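PDB 2CO7: putative fimbriae assembly chaperone, which probably acts in the periplasm as a folding chaperone for fimbrial subunits, holding them ready for assembly on the bacterial surface. Local coordinates for residues B[170-174]-B[175-179]; B[21-24]-B[25-29]; B[36-39]-B[40-44]. All blocks are in the same frame, centred on the assembly; numbering follows the deposited sequence.

Contact 1 of 3, residues B[170-174]-B[175-179]; sequences VTVGG and KPITG
Val170 and Ile177 face each other at the open end of a two-residue beta hairpin, and the backbone bonds between its arms set the register. The N-H of Ile177 points almost straight at Val170 O, with N to O 2.9 Å and an angle at the hydrogen of 179°. Nearer the turn, Val172 and Lys175 form an antiparallel hydrogen-bonded pair. Val172 N reaches Lys175 O at 2.8 Å, while in the return bond Lys175 N comes to Val172 O from well above the carbonyl plane, 61° out of it. Thr171 and Pro176 are the non-hydrogen-bonded pair between them, and there the CA of Thr171 makes a CA-H...O contact of 3.2 Å with Lys175 O. The turn, Val172 to Lys175, is type I', with Gly173 and Gly174 both at positive phi.

Apolar packing gathers on Ile177. With its CG1 beside the backbone N (chi1 -61°), the side chain slants across both valines: CG1 lies 3.6 Å from Val172 CG2, and CB lies 3.9 Å from Val170 CG1. On the other face, Thr171 CG2 rests over the CA of Pro176 at 3.8 Å.

One water spans the open end, accepting from Val170 N and donating to Ile177 O at 2.7 Å. In the C-terminal domain of this PapD-family chaperone, the outer side of strand 170-172 bonds to strand 201-205, where Thr171 pairs with Glu202.

Proline at 176 brings no N-H, yet its non-hydrogen-bonded place costs the hairpin no cross-strand bond, and the water stands in for the second bond of the Val170/Ile177 pair.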
loop_
_atom_site.group_PDB
_atom_site.type_symbol
_atom_site.label_atom_id
_atom_site.label_comp_id
_atom_site.label_asym_id
_atom_site.label_seq_id
_atom_site.Cartn_x
_atom_site.Cartn_y
_atom_site.Cartn_z
ATOM N N VAL B 170 -9.182 -1.619 16.597
ATOM C CA VAL B 170 -8.667 -2.065 17.911
ATOM C C VAL B 170 -8.647 -0.946 18.994
ATOM O O VAL B 170 -8.111 0.138 18.757
ATOM C CB VAL B 170 -7.221 -2.654 17.792
ATOM C CG1 VAL B 170 -6.758 -3.191 19.123
ATOM C CG2 VAL B 170 -7.136 -3.748 16.725
ATOM N N THR B 171 -9.202 -1.217 20.180
ATOM C CA THR B 171 -9.115 -0.279 21.304
ATOM C C THR B 171 -8.689 -0.959 22.600
ATOM O O THR B 171 -8.968 -2.138 22.806
ATOM C CB THR B 171 -10.454 0.472 21.581
ATOM O OG1 THR B 171 -11.528 -0.477 21.747
ATOM C CG2 THR B 171 -10.769 1.450 20.441
ATOM N N VAL B 172 -7.999 -0.212 23.454
ATOM C CA VAL B 172 -7.597 -0.690 24.774
ATOM C C VAL B 172 -8.128 0.294 25.813
ATOM O O VAL B 172 -7.772 1.472 25.806
ATOM C CB VAL B 172 -6.050 -0.875 24.880
ATOM C CG1 VAL B 172 -5.630 -1.174 26.315
ATOM C CG2 VAL B 172 -5.597 -1.998 23.929
ATOM N N GLY B 173 -8.992 -0.201 26.699
ATOM C CA GLY B 173 -9.773 0.660 27.583
ATOM C C GLY B 173 -10.387 1.835 26.833
ATOM O O GLY B 173 -10.377 2.973 27.318
ATOM N N GLY B 174 -10.913 1.554 25.645
ATOM C CA GLY B 174 -11.542 2.566 24.804
ATOM C C GLY B 174 -10.620 3.448 23.978
ATOM O O GLY B 174 -11.097 4.173 23.107
ATOM N N LYS B 175 -9.316 3.414 24.262
ATOM C CA LYS B 175 -8.331 4.214 23.526
ATOM C C LYS B 175 -7.946 3.462 22.250
ATOM O O LYS B 175 -7.542 2.295 22.337
ATOM C CB LYS B 175 -7.062 4.476 24.365
ATOM C CG LYS B 175 -7.268 4.686 25.888
ATOM C CD LYS B 175 -7.388 6.146 26.311
ATOM C CE LYS B 175 -7.821 6.254 27.779
ATOM N NZ LYS B 175 -7.140 5.229 28.639
ATOM N N PRO B 176 -8.094 4.106 21.069
ATOM C CA PRO B 176 -7.678 3.533 19.776
ATOM C C PRO B 176 -6.194 3.168 19.698
ATOM O O PRO B 176 -5.332 3.970 20.042
ATOM C CB PRO B 176 -8.016 4.651 18.776
ATOM C CG PRO B 176 -9.111 5.378 19.420
ATOM C CD PRO B 176 -8.725 5.423 20.870
ATOM N N ILE B 177 -5.927 1.938 19.262
ATOM C CA ILE B 177 -4.585 1.444 19.018
ATOM C C ILE B 177 -4.365 1.477 17.512
ATOM O O ILE B 177 -5.057 0.788 16.761
ATOM C CB ILE B 177 -4.456 -0.040 19.466
ATOM C CG1 ILE B 177 -4.732 -0.193 20.970
ATOM C CG2 ILE B 177 -3.106 -0.634 19.049
ATOM C CD1 ILE B 177 -3.855 0.665 21.869
ATOM N N THR B 178 -3.402 2.263 17.064
ATOM C CA THR B 178 -3.063 2.275 15.651
ATOM C C THR B 178 -1.681 1.643 15.527
ATOM O O THR B 178 -0.852 1.774 16.432
ATOM C CB THR B 178 -3.075 3.710 15.058
ATOM O OG1 THR B 178 -1.975 4.462 15.580
ATOM C CG2 THR B 178 -4.375 4.434 15.399
ATOM N N GLY B 179 -1.431 0.932 14.435
ATOM C CA GLY B 179 -0.085 0.390 14.225
ATOM C C GLY B 179 0.156 -1.055 14.629
ATOM O O GLY B 179 1.293 -1.510 14.624
HETATM O O HOH W 1 -7.215 0.127 15.210
#

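Contact 2 of 3, residues B[21-24]-B[25-29]; sequences VIYH and AGTAG
Thr27 folds back on His24, and the carbonyl oxygen of His24 takes two bonds from this one residue. The hydroxyl OG1 donates to His24 O at 2.8 Å, lying in the carbonyl plane; the backbone N of Thr27 donates to the same oxygen at 3.1 Å, from 41° out of that plane. The hydroxyl gets there because OG1 sits between the backbone N and the carbonyl carbon of its own residue (chi1 73°). This leaves the methyl CG2 to lie 3.7 Å from His24 CB.

Tyr23 supplies the neighbouring wall. Its ring carries Thr27 OG1 over one face, with CE2 the nearest ring atom at 4.0 Å, and its OH lies 3.4 Å from the CA of Gly29. A water in the plane of the ring, at its edge, is hydrogen-bonded to Tyr23 OH and donates to Thr27 O at 2.8 Å, linking the phenol to the backbone of the last turn residue.

Farther out, Tyr23 OH is hydrogen-bonded to Arg80 N, and the ring meets Phe59 edge-to-face, so the phenol is fixed from the body of the domain. The backbone of Tyr23 pairs with Ile129 and Arg131 of strand 116-131.

The whole is a type I beta turn from His24 to Thr27, its closing bond doubled by a threonine side chain, at the end of strand 20-24 in the immunoglobulin-like N-terminal domain of a PapD-family chaperone.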
loop_
_atom_site.group_PDB
_atom_site.type_symbol
_atom_site.label_atom_id
_atom_site.label_comp_id
_atom_site.label_asym_id
_atom_site.label_seq_id
_atom_site.Cartn_x
_atom_site.Cartn_y
_atom_site.Cartn_z
ATOM N N VAL B 21 -8.044 -10.457 -2.075
ATOM C CA VAL B 21 -8.523 -11.544 -2.909
ATOM C C VAL B 21 -8.237 -12.781 -2.066
ATOM O O VAL B 21 -7.074 -13.014 -1.643
ATOM C CB VAL B 21 -7.766 -11.641 -4.288
ATOM C CG1 VAL B 21 -8.299 -12.851 -5.070
ATOM C CG2 VAL B 21 -7.979 -10.400 -5.161
ATOM N N ILE B 22 -9.274 -13.568 -1.788
ATOM C CA ILE B 22 -9.055 -14.831 -1.061
ATOM C C ILE B 22 -9.000 -15.943 -2.120
ATOM O O ILE B 22 -9.944 -16.111 -2.928
ATOM C CB ILE B 22 -10.152 -15.116 -0.013
ATOM C CG1 ILE B 22 -10.306 -13.911 0.941
ATOM C CG2 ILE B 22 -9.885 -16.525 0.716
ATOM C CD1 ILE B 22 -9.001 -13.469 1.642
ATOM N N TYR B 23 -7.897 -16.678 -2.107
ATOM C CA TYR B 23 -7.660 -17.764 -3.076
ATOM C C TYR B 23 -7.870 -19.093 -2.400
ATOM O O TYR B 23 -6.999 -19.574 -1.662
ATOM C CB TYR B 23 -6.237 -17.648 -3.679
ATOM C CG TYR B 23 -6.052 -18.459 -4.960
ATOM C CD1 TYR B 23 -5.904 -17.822 -6.202
ATOM C CD2 TYR B 23 -6.014 -19.854 -4.925
ATOM C CE1 TYR B 23 -5.705 -18.560 -7.374
ATOM C CE2 TYR B 23 -5.853 -20.605 -6.103
ATOM C CZ TYR B 23 -5.686 -19.941 -7.324
ATOM O OH TYR B 23 -5.547 -20.695 -8.490
ATOM N N HIS B 24 -9.032 -19.696 -2.665
ATOM C CA HIS B 24 -9.408 -20.972 -2.062
ATOM C C HIS B 24 -8.703 -22.084 -2.840
ATOM O O HIS B 24 -8.836 -22.145 -4.045
ATOM C CB HIS B 24 -10.923 -21.142 -2.111
ATOM C CG HIS B 24 -11.666 -20.194 -1.218
ATOM N ND1 HIS B 24 -11.981 -18.903 -1.588
ATOM C CD2 HIS B 24 -12.168 -20.363 0.032
ATOM C CE1 HIS B 24 -12.645 -18.317 -0.600
ATOM N NE2 HIS B 24 -12.784 -19.186 0.385
ATOM N N ALA B 25 -7.931 -22.903 -2.144
ATOM C CA ALA B 25 -7.084 -23.927 -2.773
ATOM C C ALA B 25 -7.749 -24.812 -3.850
ATOM O O ALA B 25 -7.136 -25.082 -4.898
ATOM C CB ALA B 25 -6.408 -24.810 -1.701
ATOM N N GLY B 26 -8.969 -25.289 -3.597
ATOM C CA GLY B 26 -9.640 -26.177 -4.561
ATOM C C GLY B 26 -10.083 -25.537 -5.874
ATOM O O GLY B 26 -10.371 -26.237 -6.861
ATOM N N THR B 27 -10.112 -24.217 -5.910
ATOM C CA THR B 27 -10.606 -23.482 -7.088
ATOM C C THR B 27 -9.652 -23.454 -8.292
ATOM O O THR B 27 -8.476 -23.800 -8.166
ATOM C CB THR B 27 -10.984 -22.044 -6.718
ATOM O OG1 THR B 27 -9.791 -21.288 -6.484
ATOM C CG2 THR B 27 -11.956 -22.048 -5.500
ATOM N N ALA B 28 -10.178 -23.063 -9.444
ATOM C CA ALA B 28 -9.392 -23.029 -10.691
ATOM C C ALA B 28 -8.628 -21.697 -10.766
ATOM O O ALA B 28 -7.728 -21.505 -11.579
ATOM C CB ALA B 28 -10.287 -23.188 -11.876
ATOM N N GLY B 29 -9.045 -20.756 -9.943
ATOM C CA GLY B 29 -8.407 -19.441 -9.937
ATOM C C GLY B 29 -9.328 -18.368 -9.376
ATOM O O GLY B 29 -10.517 -18.620 -9.115
HETATM O O HOH W 2 -5.783 -23.134 -8.345
#

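Contact 3 of 3, residues B[36-39]-B[40-44]; sequences NPQN and YPILV
The Tyr40 ring has the CB of Gln38 squarely over one face, 3.7 Å from the ring centroid and only 10° off the normal, a well-formed CH-pi contact. CG of Gln38 follows toward the phenol end of the same ring, reaching CZ at 3.4 Å. From there the glutamine chain bends at chi2, and its terminal amide plane is turned 43° against the ring instead of lying flat on it. The ring can come under Gln38 because CG of Tyr40 stands between its own backbone N and carbonyl carbon, chi1 53°, which swings the phenol back along the loop. This loop joins strands 30-35 and 42-50 of the immunoglobulin-like N-terminal domain.

The polar ends of this pair are held by the edge of the sheet. Gln38 OE1 accepts from the backbone N of Ser13, and Tyr40 OH is hydrogen-bonded to Lys10 NZ, both on strand 10-16. Phe12 of that strand also touches Gln38, Tyr40 and Ile42.

At the strand ends, Asn36 and Ile42 approach from opposite directions. CG1 of Ile42 lies 3.7 Å from Asn36 CG, and the CD1 methyl at the end of the same branch is 3.9 Å from Asn36 CB. Ile42 CG2 comes within 4.1 Å of Gln38 NE2, the two side chains crossing at about a right angle.

Carbon packing thus joins the two halves of this loop at two places: a glutamine's methylenes cover an aromatic face and an isoleucine packs against a buried asparagine, while the amide oxygen of Gln38 and the hydroxyl of Tyr40 turn toward strand 10-16 and bond there.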
loop_
_atom_site.group_PDB
_atom_site.type_symbol
_atom_site.label_atom_id
_atom_site.label_comp_id
_atom_site.label_asym_id
_atom_site.label_seq_id
_atom_site.Cartn_x
_atom_site.Cartn_y
_atom_site.Cartn_z
ATOM N N ASN B 36 -9.928 1.908 -15.170
ATOM C CA ASN B 36 -9.209 3.149 -15.423
ATOM C C ASN B 36 -10.160 4.335 -15.245
ATOM O O ASN B 36 -10.960 4.603 -16.129
ATOM C CB ASN B 36 -8.704 3.104 -16.883
ATOM C CG ASN B 36 -8.072 4.387 -17.333
ATOM O OD1 ASN B 36 -7.902 4.622 -18.536
ATOM N ND2 ASN B 36 -7.731 5.240 -16.388
ATOM N N PRO B 37 -10.057 5.073 -14.134
ATOM C CA PRO B 37 -10.916 6.266 -13.930
ATOM C C PRO B 37 -10.625 7.467 -14.817
ATOM O O PRO B 37 -11.444 8.409 -14.876
ATOM C CB PRO B 37 -10.650 6.671 -12.473
ATOM C CG PRO B 37 -9.498 5.914 -12.028
ATOM C CD PRO B 37 -9.174 4.807 -12.987
ATOM N N GLN B 38 -9.483 7.448 -15.494
ATOM C CA GLN B 38 -9.051 8.567 -16.323
ATOM C C GLN B 38 -9.760 8.571 -17.648
ATOM O O GLN B 38 -10.105 7.516 -18.176
ATOM C CB GLN B 38 -7.543 8.493 -16.578
ATOM C CG GLN B 38 -6.688 9.003 -15.395
ATOM C CD GLN B 38 -6.623 8.062 -14.163
ATOM O OE1 GLN B 38 -6.716 8.535 -13.040
ATOM N NE2 GLN B 38 -6.450 6.754 -14.374
ATOM N N ASN B 39 -9.942 9.770 -18.193
ATOM C CA ASN B 39 -10.563 9.957 -19.496
ATOM C C ASN B 39 -9.531 9.912 -20.623
ATOM O O ASN B 39 -9.598 10.678 -21.588
ATOM C CB ASN B 39 -11.363 11.268 -19.540
ATOM C CG ASN B 39 -12.478 11.225 -20.566
ATOM O OD1 ASN B 39 -12.816 10.144 -21.068
ATOM N ND2 ASN B 39 -13.055 12.382 -20.874
ATOM N N TYR B 40 -8.571 9.003 -20.477
ATOM C CA TYR B 40 -7.513 8.771 -21.453
ATOM C C TYR B 40 -6.897 7.398 -21.146
ATOM O O TYR B 40 -7.095 6.874 -20.061
ATOM C CB TYR B 40 -6.449 9.884 -21.379
ATOM C CG TYR B 40 -5.848 10.148 -20.004
ATOM C CD1 TYR B 40 -4.825 9.349 -19.502
ATOM C CD2 TYR B 40 -6.263 11.254 -19.238
ATOM C CE1 TYR B 40 -4.253 9.609 -18.234
ATOM C CE2 TYR B 40 -5.699 11.518 -17.985
ATOM C CZ TYR B 40 -4.679 10.710 -17.511
ATOM O OH TYR B 40 -4.106 10.992 -16.294
ATOM N N PRO B 41 -6.156 6.808 -22.106
ATOM C CA PRO B 41 -5.640 5.443 -21.920
ATOM C C PRO B 41 -4.467 5.387 -20.923
ATOM O O PRO B 41 -3.683 6.346 -20.824
ATOM C CB PRO B 41 -5.147 5.040 -23.334
ATOM C CG PRO B 41 -5.546 6.145 -24.240
ATOM C CD PRO B 41 -5.739 7.374 -23.405
ATOM N N ILE B 42 -4.386 4.288 -20.190
ATOM C CA ILE B 42 -3.270 4.007 -19.296
ATOM C C ILE B 42 -2.677 2.633 -19.564
ATOM O O ILE B 42 -3.341 1.760 -20.090
ATOM C CB ILE B 42 -3.668 4.109 -17.812
ATOM C CG1 ILE B 42 -4.652 3.016 -17.422
ATOM C CG2 ILE B 42 -4.186 5.500 -17.503
ATOM C CD1 ILE B 42 -4.965 2.921 -15.888
ATOM N N LEU B 43 -1.418 2.463 -19.191
ATOM C CA LEU B 43 -0.763 1.169 -19.286
ATOM C C LEU B 43 -0.783 0.531 -17.897
ATOM O O LEU B 43 -0.628 1.210 -16.875
ATOM C CB LEU B 43 0.675 1.308 -19.800
ATOM C CG LEU B 43 0.927 1.846 -21.205
ATOM C CD1 LEU B 43 2.441 1.859 -21.581
ATOM C CD2 LEU B 43 0.141 0.999 -22.214
ATOM N N VAL B 44 -0.992 -0.772 -17.859
ATOM C CA VAL B 44 -1.104 -1.472 -16.587
ATOM C C VAL B 44 -0.204 -2.710 -16.576
ATOM O O VAL B 44 -0.099 -3.404 -17.582
ATOM C CB VAL B 44 -2.562 -1.852 -16.258
ATOM C CG1 VAL B 44 -2.667 -2.428 -14.842
ATOM C CG2 VAL B 44 -3.468 -0.641 -16.324
#

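In the fold
From the N terminus, the chain first meets contact 2, which turns the end of strand 20-24 toward strand 30-35. Contact 3 follows, rounding the loop from that strand into strand 42-50. Both reach the same mixed sheet of the N-terminal domain, yet their centres lie about 29 Å apart. Much later, contact 1 closes the short hairpin of strands 170-172 and 175-176 in the C-terminal domain, about 33 Å from contact 2 and 39 Å from contact 3, centre to centre. The three loops are strictly in series: none nests in or crosses another. Each illustrates local closure, joining successive strands within its own domain and leaving the domain-to-domain connection to other parts of the chain.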